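Local coordinates for protein spondin-1 (PDB 3COO) that probably acts in cell adhesion as a secreted extracellular-matrix glycoprotein whose reelin-N domain, the part described here, binds heparin, at residues T54-T59 against V123-P128; L41-D46 against V135-S140; R24-Q29 against K144-F149. All coordinates share one frame; numbering follows the deposited sequence. Where two conformers were deposited one is given.

In the fold
The three contacts illustrate how a beta sandwich of the Reeler domain is knitted within sheets, between sheets and at its margin. Contact 1 pairs neighbouring strands inside the four-stranded antiparallel sheet; contact 2 packs side chains of 39-43, an outer strand of that sheet, against strand 135-140 of the other sheet. Their centres are 9 Å apart, and a salt bridge from Arg57 NE to Glu44 OE2 (2.7 Å) ties them directly. Contact 3, a short parallel pair, lies about 18 Å from contact 2, centre to centre, and meets it where Phe149 packs on Lys138 and Ser140. Contacts 1 and 3 sit on opposite sides of the chain's centre, about 11 Å apart at their nearest atoms.

Contact 1: T54-T59 against V123-P128; sequences TSYRVT and VFWIAP
Strands 55-59 and 123-126 run antiparallel, and the non-hydrogen-bonded pairs Ser55-Ile126 and Arg57-Phe124 alternate with the hydrogen-bonded pairs Tyr56-Trp125 and Val58-Val123. Tyr56 N gives a nearly straight bond to Trp125 O (2.8 Å, 174°), and Trp125 N returns one to Tyr56 O. Val58 and Val123 exchange a second such couple, and Ala127 N, just beyond the strand, reaches Thr54 O at 2.8 Å. This ladder joins the two central strands of the four-stranded sheet of a beta sandwich, in a domain of the E-set clan. Side chains alternate between its faces. On the core side, Val58 CG1 rests against Trp125 CB at 3.6 Å, while CD2 of Tyr56 comes to within 3.9 Å of Trp125 CE3. Ala127 CB touches the edge of the tyrosine ring at CE2, and the hydroxyl beyond it bonds to Lys51 N. On the outer side, Arg57 and Phe124 extend alongside each other. The arginine leaves with CG anti to its own N (chi1 -167°) and bends at chi3, which brings Phe124 CE1 over one face of the guanidinium, 3.9 Å from NH2, with the two planes 63° apart; NE meanwhile pairs with Glu44.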
loop_
_atom_site.group_PDB
_atom_site.type_symbol
_atom_site.label_atom_id
_atom_site.label_comp_id
_atom_site.label_asym_id
_atom_site.label_seq_id
_atom_site.Cartn_x
_atom_site.Cartn_y
_atom_site.Cartn_z
ATOM N N THR A 54 18.640 -6.662 -24.617
ATOM C CA THR A 54 17.338 -7.261 -24.559
ATOM C C THR A 54 16.334 -6.678 -23.632
ATOM O O THR A 54 16.659 -6.224 -22.510
ATOM C CB THR A 54 17.195 -8.862 -24.716
ATOM O OG1 THR A 54 16.553 -9.477 -23.572
ATOM C CG2 THR A 54 18.361 -9.504 -25.177
ATOM N N SER A 55 15.094 -6.666 -24.124
ATOM C CA SER A 55 13.926 -6.192 -23.316
ATOM C C SER A 55 13.310 -7.332 -22.504
ATOM O O SER A 55 12.763 -8.272 -23.087
ATOM C CB SER A 55 12.803 -5.655 -24.274
ATOM O OG SER A 55 11.608 -5.313 -23.549
ATOM N N TYR A 56 13.353 -7.232 -21.181
ATOM C CA TYR A 56 12.785 -8.224 -20.266
ATOM C C TYR A 56 11.509 -7.654 -19.662
ATOM O O TYR A 56 11.448 -6.480 -19.342
ATOM C CB TYR A 56 13.766 -8.542 -19.103
ATOM C CG TYR A 56 14.989 -9.265 -19.614
ATOM C CD1 TYR A 56 14.971 -10.661 -19.822
ATOM C CD2 TYR A 56 16.117 -8.546 -20.003
ATOM C CE1 TYR A 56 16.103 -11.308 -20.367
ATOM C CE2 TYR A 56 17.216 -9.170 -20.517
ATOM C CZ TYR A 56 17.193 -10.541 -20.715
ATOM O OH TYR A 56 18.283 -11.116 -21.247
ATOM N N ARG A 57 10.523 -8.509 -19.478
ATOM C CA ARG A 57 9.277 -8.113 -18.869
ATOM C C ARG A 57 9.463 -8.399 -17.358
ATOM O O ARG A 57 9.829 -9.518 -16.960
ATOM C CB ARG A 57 8.145 -8.914 -19.522
ATOM C CG ARG A 57 6.749 -8.438 -19.246
ATOM C CD ARG A 57 5.722 -9.477 -19.824
ATOM N NE ARG A 57 5.714 -9.608 -21.297
ATOM C CZ ARG A 57 5.026 -8.800 -22.098
ATOM N NH1 ARG A 57 5.043 -8.970 -23.412
ATOM N NH2 ARG A 57 4.304 -7.821 -21.567
ATOM N N VAL A 58 9.295 -7.367 -16.545
ATOM C CA VAL A 58 9.434 -7.530 -15.081
ATOM C C VAL A 58 8.123 -7.246 -14.353
ATOM O O VAL A 58 7.484 -6.204 -14.591
ATOM C CB VAL A 58 10.743 -6.927 -14.464
ATOM C CG1 VAL A 58 11.880 -6.481 -15.526
ATOM C CG2 VAL A 58 10.568 -6.084 -13.188
ATOM N N THR A 59 7.665 -8.236 -13.592
ATOM C CA THR A 59 6.408 -8.086 -12.835
ATOM C C THR A 59 6.531 -8.239 -11.336
ATOM O O THR A 59 7.243 -9.138 -10.823
ATOM C CB THR A 59 5.181 -8.809 -13.444
ATOM O OG1 THR A 59 4.369 -9.481 -12.439
ATOM C CG2 THR A 59 5.497 -9.649 -14.550
ATOM N N VAL A 123 6.584 -3.870 -16.073
ATOM C CA VAL A 123 7.409 -2.909 -16.778
ATOM C C VAL A 123 8.386 -3.681 -17.685
ATOM O O VAL A 123 8.695 -4.869 -17.420
ATOM C CB VAL A 123 8.164 -2.000 -15.735
ATOM C CG1 VAL A 123 9.198 -2.809 -14.949
ATOM C CG2 VAL A 123 8.819 -0.794 -16.414
ATOM N N PHE A 124 8.885 -3.042 -18.748
ATOM C CA PHE A 124 10.048 -3.630 -19.441
ATOM C C PHE A 124 11.321 -3.084 -18.833
ATOM O O PHE A 124 11.355 -1.959 -18.300
ATOM C CB PHE A 124 10.047 -3.368 -20.966
ATOM C CG PHE A 124 8.806 -3.853 -21.691
ATOM C CD1 PHE A 124 8.515 -5.224 -21.781
ATOM C CD2 PHE A 124 7.952 -2.952 -22.327
ATOM C CE1 PHE A 124 7.411 -5.681 -22.467
ATOM C CE2 PHE A 124 6.827 -3.415 -23.079
ATOM C CZ PHE A 124 6.532 -4.788 -23.130
ATOM N N TRP A 125 12.380 -3.886 -18.913
ATOM C CA TRP A 125 13.694 -3.432 -18.457
ATOM C C TRP A 125 14.670 -3.873 -19.529
ATOM O O TRP A 125 14.711 -5.069 -19.919
ATOM C CB TRP A 125 14.046 -4.034 -17.099
ATOM C CG TRP A 125 15.492 -3.736 -16.643
ATOM C CD1 TRP A 125 15.950 -2.573 -16.091
ATOM C CD2 TRP A 125 16.619 -4.627 -16.683
ATOM N NE1 TRP A 125 17.289 -2.671 -15.767
ATOM C CE2 TRP A 125 17.730 -3.925 -16.136
ATOM C CE3 TRP A 125 16.811 -5.939 -17.154
ATOM C CZ2 TRP A 125 19.007 -4.502 -16.025
ATOM C CZ3 TRP A 125 18.106 -6.516 -17.042
ATOM C CH2 TRP A 125 19.163 -5.812 -16.445
ATOM N N ILE A 126 15.347 -2.904 -20.128
ATOM C CA ILE A 126 16.286 -3.191 -21.209
ATOM C C ILE A 126 17.682 -3.411 -20.624
ATOM O O ILE A 126 18.204 -2.527 -19.959
ATOM C CB ILE A 126 16.291 -2.054 -22.266
ATOM C CG1 ILE A 126 14.889 -1.904 -22.913
ATOM C CG2 ILE A 126 17.397 -2.293 -23.355
ATOM C CD1 ILE A 126 14.755 -0.669 -23.729
ATOM N N ALA A 127 18.292 -4.577 -20.866
ATOM C CA ALA A 127 19.580 -4.905 -20.201
ATOM C C ALA A 127 20.681 -3.963 -20.670
ATOM O O ALA A 127 20.667 -3.536 -21.839
ATOM C CB ALA A 127 20.009 -6.384 -20.455
ATOM N N PRO A 128 21.645 -3.638 -19.766
ATOM C CA PRO A 128 22.702 -2.690 -20.050
ATOM C C PRO A 128 23.838 -3.290 -20.907
ATOM O O PRO A 128 23.865 -4.503 -21.118
ATOM C CB PRO A 128 23.231 -2.352 -18.641
ATOM C CG PRO A 128 23.153 -3.668 -17.901
ATOM C CD PRO A 128 21.722 -4.105 -18.362
#

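Contact 2: L41-D46 against V135-S140; sequences LRVEGD and VILKAS
Leu41 and Val43 reach across the interior to Leu137 and Ala139 by apolar packing alone; no hydrogen bond joins the two segments. With CG of Leu41 anti to the backbone N (chi1 177°), the CD2 methyl lies against the backbone of the facing strand, 3.6 Å from Leu137 O. The same methyl also meets Leu137 CB at 4.1 Å and, more loosely, Ala139 CB. Val43 supplies its CG2 branch, which touches Leu137 CD2 at 3.6 Å, the two side chains crossing at about a right angle. The short strand axes stay 8.1 Å apart at their closest, too wide for backbone pairing and filled by side chains, as between the packed sheets of a beta sandwich: strand 39-43 closes one side of the four-stranded sheet, and strand 135-140 belongs to the mixed sheet opposite. Val58 of strand 55-62 also packs on Leu41 and Leu137. Within 41-46 itself, polar bonds shape the type II turn from Val43 to Asp46, closed by Asp46 N to Val43 O (2.7 Å). Arg42 NH2 forms a salt bridge with the Asp46 carboxylate; OD1, 2.8 Å from NH2, lies in the guanidinium plane, while NH2 meets its syn side from 32° out of the carboxylate plane.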
loop_
_atom_site.group_PDB
_atom_site.type_symbol
_atom_site.label_atom_id
_atom_site.label_comp_id
_atom_site.label_asym_id
_atom_site.label_seq_id
_atom_site.Cartn_x
_atom_site.Cartn_y
_atom_site.Cartn_z
ATOM N N LEU A 41 8.804 -10.364 -7.027
ATOM C CA LEU A 41 9.305 -9.695 -8.204
ATOM C C LEU A 41 9.828 -10.788 -9.137
ATOM O O LEU A 41 10.602 -11.653 -8.699
ATOM C CB LEU A 41 10.409 -8.697 -7.819
ATOM C CG LEU A 41 11.038 -7.988 -9.023
ATOM C CD1 LEU A 41 9.929 -7.093 -9.675
ATOM C CD2 LEU A 41 12.257 -7.175 -8.620
ATOM N N ARG A 42 9.378 -10.788 -10.395
ATOM C CA ARG A 42 9.824 -11.820 -11.363
ATOM C C ARG A 42 10.183 -11.254 -12.731
ATOM O O ARG A 42 9.561 -10.296 -13.212
ATOM C CB ARG A 42 8.744 -12.883 -11.540
ATOM C CG ARG A 42 8.498 -13.714 -10.268
ATOM C CD ARG A 42 7.733 -14.995 -10.524
ATOM N NE ARG A 42 8.291 -15.798 -11.629
ATOM C CZ ARG A 42 7.852 -15.756 -12.891
ATOM N NH1 ARG A 42 6.855 -14.938 -13.230
ATOM N NH2 ARG A 42 8.409 -16.519 -13.823
ATOM N N VAL A 43 11.160 -11.888 -13.370
ATOM C CA VAL A 43 11.508 -11.593 -14.769
ATOM C C VAL A 43 10.935 -12.695 -15.657
ATOM O O VAL A 43 11.245 -13.868 -15.469
ATOM C CB VAL A 43 13.043 -11.428 -14.944
ATOM C CG1 VAL A 43 13.397 -11.041 -16.375
ATOM C CG2 VAL A 43 13.560 -10.362 -13.986
ATOM N N GLU A 44 10.090 -12.315 -16.615
ATOM C CA GLU A 44 9.448 -13.273 -17.505
ATOM C C GLU A 44 10.480 -14.222 -18.164
ATOM O O GLU A 44 11.511 -13.768 -18.676
ATOM C CB GLU A 44 8.564 -12.541 -18.545
ATOM C CG GLU A 44 8.233 -13.321 -19.846
ATOM C CD GLU A 44 6.988 -12.763 -20.558
ATOM O OE1 GLU A 44 5.844 -13.174 -20.222
ATOM O OE2 GLU A 44 7.157 -11.917 -21.469
ATOM N N GLY A 45 10.193 -15.526 -18.115
ATOM C CA GLY A 45 11.132 -16.563 -18.584
ATOM C C GLY A 45 12.141 -16.970 -17.513
ATOM O O GLY A 45 12.896 -17.919 -17.703
ATOM N N ASP A 46 12.140 -16.256 -16.385
ATOM C CA ASP A 46 13.089 -16.470 -15.282
ATOM C C ASP A 46 14.515 -16.695 -15.785
ATOM O O ASP A 46 15.074 -17.758 -15.554
ATOM C CB ASP A 46 12.657 -17.656 -14.403
ATOM C CG ASP A 46 11.320 -17.422 -13.715
ATOM O OD1 ASP A 46 10.524 -18.376 -13.657
ATOM O OD2 ASP A 46 11.049 -16.294 -13.241
ATOM N N VAL A 135 23.587 -7.217 -12.126
ATOM C CA VAL A 135 22.568 -6.238 -11.762
ATOM C C VAL A 135 21.566 -6.838 -10.756
ATOM O O VAL A 135 21.214 -8.003 -10.874
ATOM C CB VAL A 135 21.830 -5.752 -13.068
ATOM C CG1 VAL A 135 20.633 -4.860 -12.739
ATOM C CG2 VAL A 135 22.832 -4.980 -13.929
ATOM N N ILE A 136 21.077 -6.050 -9.795
ATOM C CA ILE A 136 20.047 -6.516 -8.886
ATOM C C ILE A 136 18.795 -5.668 -9.144
ATOM O O ILE A 136 18.835 -4.452 -8.980
ATOM C CB ILE A 136 20.450 -6.338 -7.388
ATOM C CG1 ILE A 136 21.904 -6.758 -7.123
ATOM C CG2 ILE A 136 19.476 -7.080 -6.451
ATOM C CD1 ILE A 136 22.217 -8.200 -7.341
ATOM N N LEU A 137 17.720 -6.321 -9.584
ATOM C CA LEU A 137 16.410 -5.700 -9.772
ATOM C C LEU A 137 15.747 -5.812 -8.405
ATOM O O LEU A 137 15.784 -6.894 -7.799
ATOM C CB LEU A 137 15.588 -6.457 -10.845
ATOM C CG LEU A 137 15.859 -6.231 -12.349
ATOM C CD1 LEU A 137 17.242 -6.642 -12.686
ATOM C CD2 LEU A 137 14.921 -7.090 -13.247
ATOM N N LYS A 138 15.174 -4.698 -7.916
ATOM C CA LYS A 138 14.658 -4.634 -6.554
ATOM C C LYS A 138 13.322 -3.891 -6.510
ATOM O O LYS A 138 13.159 -2.847 -7.134
ATOM C CB LYS A 138 15.689 -3.917 -5.642
ATOM C CG LYS A 138 17.058 -4.677 -5.569
ATOM C CD LYS A 138 17.943 -4.320 -4.349
ATOM C CE LYS A 138 18.164 -2.833 -4.146
ATOM N NZ LYS A 138 19.329 -2.547 -3.194
ATOM N N ALA A 139 12.376 -4.407 -5.741
ATOM C CA ALA A 139 11.119 -3.696 -5.520
ATOM C C ALA A 139 10.945 -3.413 -4.030
ATOM O O ALA A 139 11.485 -4.145 -3.181
ATOM C CB ALA A 139 9.913 -4.520 -6.090
ATOM N N SER A 140 10.248 -2.326 -3.704
ATOM C CA SER A 140 9.837 -2.099 -2.323
ATOM C C SER A 140 8.344 -1.771 -2.286
ATOM O O SER A 140 7.840 -1.083 -3.177
ATOM C CB SER A 140 10.641 -0.960 -1.706
ATOM O OG SER A 140 10.025 -0.533 -0.522
#

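Contact 3: R24-Q29 against K144-F149; sequences RILRAQ and KRIIYF
Arg24 O opens a run of four backbone hydrogen bonds by accepting from Ile147 N at 3.0 Å. Leu26 then donates to Ile147 O and accepts from Phe149 N, and Ala28 N reaches Phe149 O at 2.8 Å. The pairs Ile25-Ile147, Leu26-Tyr148 and Arg27-Phe149 are in parallel register.

Apolar contacts line both faces of this ribbon. On the buried one, Ile25 CD1 meets the edge of the Phe149 ring, 3.7 Å from CE1, and Ile74 and Thr72 of strand 72-77 pack beneath. On the other, Leu26 and Tyr148 extend side by side, Leu26 CD1 lying 3.8 Å from Tyr148 CE2. That leucine methyl is also pressed closely against Ile146 CG2, while the Arg24 stem packs its CG on Ile146 CD1.

The charged contact is between two arginines. Arg24, extended from CG to NE, sets NH2 over one face of the Arg145 guanidinium, offset toward its rim, with the planes 35° apart. The two NH2 atoms are 3.0 Å apart, both donors, so no hydrogen bond joins them and their like charges probably oppose the approach. A water bridges the two residues by another route: it lies in the plane of the Arg24 guanidinium, accepts from NH1 at 3.2 Å and donates to Arg145 O at 2.8 Å. An alanine in place of Arg24 would remove the long side chain and is likely to leave the water on Arg145 O without its arginine donor and the Ile146 CD1 methyl without the CG it packs on.

Arg27 turns instead to Asp151 in a salt bridge. Parallel pairing of strand 25-27, near the start of the Reeler domain, with strand 147-149 forms a small two-stranded sheet beside the main sandwich.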
loop_
_atom_site.group_PDB
_atom_site.type_symbol
_atom_site.label_atom_id
_atom_site.label_comp_id
_atom_site.label_asym_id
_atom_site.label_seq_id
_atom_site.Cartn_x
_atom_site.Cartn_y
_atom_site.Cartn_z
ATOM N N ARG A 24 16.783 9.483 -1.989
ATOM C CA ARG A 24 15.858 8.784 -1.087
ATOM C C ARG A 24 15.744 7.281 -1.369
ATOM O O ARG A 24 14.865 6.617 -0.835
ATOM C CB ARG A 24 14.467 9.439 -1.136
ATOM C CG ARG A 24 14.482 10.874 -0.613
ATOM C CD ARG A 24 13.106 11.432 -0.842
ATOM N NE ARG A 24 13.019 12.873 -0.630
ATOM C CZ ARG A 24 11.880 13.553 -0.761
ATOM N NH1 ARG A 24 10.752 12.914 -1.079
ATOM N NH2 ARG A 24 11.865 14.861 -0.568
ATOM N N ILE A 25 16.674 6.740 -2.133
ATOM C CA ILE A 25 16.671 5.317 -2.497
ATOM C C ILE A 25 17.879 4.711 -1.777
ATOM O O ILE A 25 19.013 5.048 -2.095
ATOM C CB ILE A 25 16.816 5.116 -4.044
ATOM C CG1 ILE A 25 15.584 5.640 -4.817
ATOM C CG2 ILE A 25 17.071 3.634 -4.424
ATOM C CD1 ILE A 25 14.280 4.957 -4.512
ATOM N N LEU A 26 17.636 3.833 -0.809
ATOM C CA LEU A 26 18.714 3.360 0.092
ATOM C C LEU A 26 18.624 1.857 0.257
ATOM O O LEU A 26 17.583 1.288 -0.079
ATOM C CB LEU A 26 18.592 4.041 1.462
ATOM C CG LEU A 26 18.692 5.572 1.553
ATOM C CD1 LEU A 26 18.573 6.033 2.994
ATOM C CD2 LEU A 26 20.012 6.045 0.938
ATOM N N ARG A 27 19.697 1.215 0.755
ATOM C CA ARG A 27 19.669 -0.227 1.058
ATOM C C ARG A 27 19.349 -0.376 2.515
ATOM O O ARG A 27 19.980 0.272 3.338
ATOM C CB ARG A 27 21.025 -0.898 0.863
ATOM C CG ARG A 27 21.432 -1.213 -0.503
ATOM C CD ARG A 27 22.938 -1.487 -0.485
ATOM N NE ARG A 27 23.239 -2.881 -0.200
ATOM C CZ ARG A 27 24.439 -3.437 -0.355
ATOM N NH1 ARG A 27 24.591 -4.721 -0.077
ATOM N NH2 ARG A 27 25.493 -2.708 -0.744
ATOM N N ALA A 28 18.421 -1.262 2.850
ATOM C CA ALA A 28 18.204 -1.631 4.239
ATOM C C ALA A 28 19.457 -2.292 4.834
ATOM O O ALA A 28 20.091 -3.134 4.181
ATOM C CB ALA A 28 16.968 -2.541 4.335
ATOM N N GLN A 29 19.861 -1.846 6.037
ATOM C CA GLN A 29 20.930 -2.479 6.828
ATOM C C GLN A 29 20.252 -3.210 8.015
ATOM O O GLN A 29 19.258 -2.718 8.566
ATOM C CB GLN A 29 21.967 -1.450 7.373
ATOM C CG GLN A 29 22.319 -0.279 6.429
ATOM C CD GLN A 29 23.631 0.428 6.777
ATOM O OE1 GLN A 29 24.053 0.448 7.933
ATOM N NE2 GLN A 29 24.281 1.016 5.767
ATOM N N LYS A 144 7.236 4.984 2.376
ATOM C CA LYS A 144 7.738 6.020 3.329
ATOM C C LYS A 144 8.527 7.116 2.568
ATOM O O LYS A 144 8.796 6.940 1.407
ATOM C CB LYS A 144 8.607 5.377 4.433
ATOM C CG LYS A 144 7.828 4.332 5.233
ATOM C CD LYS A 144 8.215 4.161 6.669
ATOM C CE LYS A 144 7.041 3.491 7.385
ATOM N NZ LYS A 144 7.357 2.902 8.705
ATOM N N ARG A 145 8.889 8.229 3.202
ATOM C CA ARG A 145 9.641 9.279 2.506
ATOM C C ARG A 145 11.005 8.733 1.987
ATOM O O ARG A 145 11.388 8.974 0.835
ATOM C CB ARG A 145 9.792 10.531 3.388
ATOM C CG ARG A 145 10.588 11.682 2.741
ATOM C CD ARG A 145 10.426 12.953 3.574
ATOM N NE ARG A 145 11.189 14.114 3.086
ATOM C CZ ARG A 145 10.653 15.152 2.431
ATOM N NH1 ARG A 145 9.350 15.181 2.131
ATOM N NH2 ARG A 145 11.425 16.166 2.057
ATOM N N ILE A 146 11.674 7.948 2.821
ATOM C CA ILE A 146 12.870 7.220 2.434
ATOM C C ILE A 146 12.491 5.772 2.178
ATOM O O ILE A 146 11.816 5.122 3.013
ATOM C CB ILE A 146 13.931 7.239 3.523
ATOM C CG1 ILE A 146 14.142 8.669 4.057
ATOM C CG2 ILE A 146 15.246 6.568 2.987
ATOM C CD1 ILE A 146 14.760 9.632 3.019
ATOM N N ILE A 147 12.930 5.292 1.026
ATOM C CA ILE A 147 12.587 3.973 0.498
ATOM C C ILE A 147 13.803 3.058 0.683
ATOM O O ILE A 147 14.859 3.265 0.067
ATOM C CB ILE A 147 12.212 4.046 -0.986
ATOM C CG1 ILE A 147 11.323 5.269 -1.315
ATOM C CG2 ILE A 147 11.574 2.704 -1.492
ATOM C CD1 ILE A 147 9.872 5.045 -1.136
ATOM N N TYR A 148 13.662 2.095 1.587
ATOM C CA TYR A 148 14.717 1.136 1.894
ATOM C C TYR A 148 14.385 -0.131 1.171
ATOM O O TYR A 148 13.187 -0.512 1.057
ATOM C CB TYR A 148 14.775 0.867 3.395
ATOM C CG TYR A 148 15.257 2.043 4.195
ATOM C CD1 TYR A 148 14.351 2.975 4.731
ATOM C CD2 TYR A 148 16.604 2.240 4.391
ATOM C CE1 TYR A 148 14.813 4.058 5.457
ATOM C CE2 TYR A 148 17.073 3.300 5.097
ATOM C CZ TYR A 148 16.166 4.204 5.631
ATOM O OH TYR A 148 16.668 5.245 6.331
ATOM N N PHE A 149 15.400 -0.721 0.549
ATOM C CA PHE A 149 15.184 -1.896 -0.301
ATOM C C PHE A 149 15.935 -3.045 0.370
ATOM O O PHE A 149 16.993 -2.831 0.984
ATOM C CB PHE A 149 15.734 -1.695 -1.736
ATOM C CG PHE A 149 14.922 -0.760 -2.596
ATOM C CD1 PHE A 149 15.041 0.632 -2.463
ATOM C CD2 PHE A 149 14.017 -1.263 -3.522
ATOM C CE1 PHE A 149 14.273 1.491 -3.299
ATOM C CE2 PHE A 149 13.272 -0.425 -4.378
ATOM C CZ PHE A 149 13.398 0.963 -4.236
HETATM O O HOH W 1 10.392 9.780 -1.678
#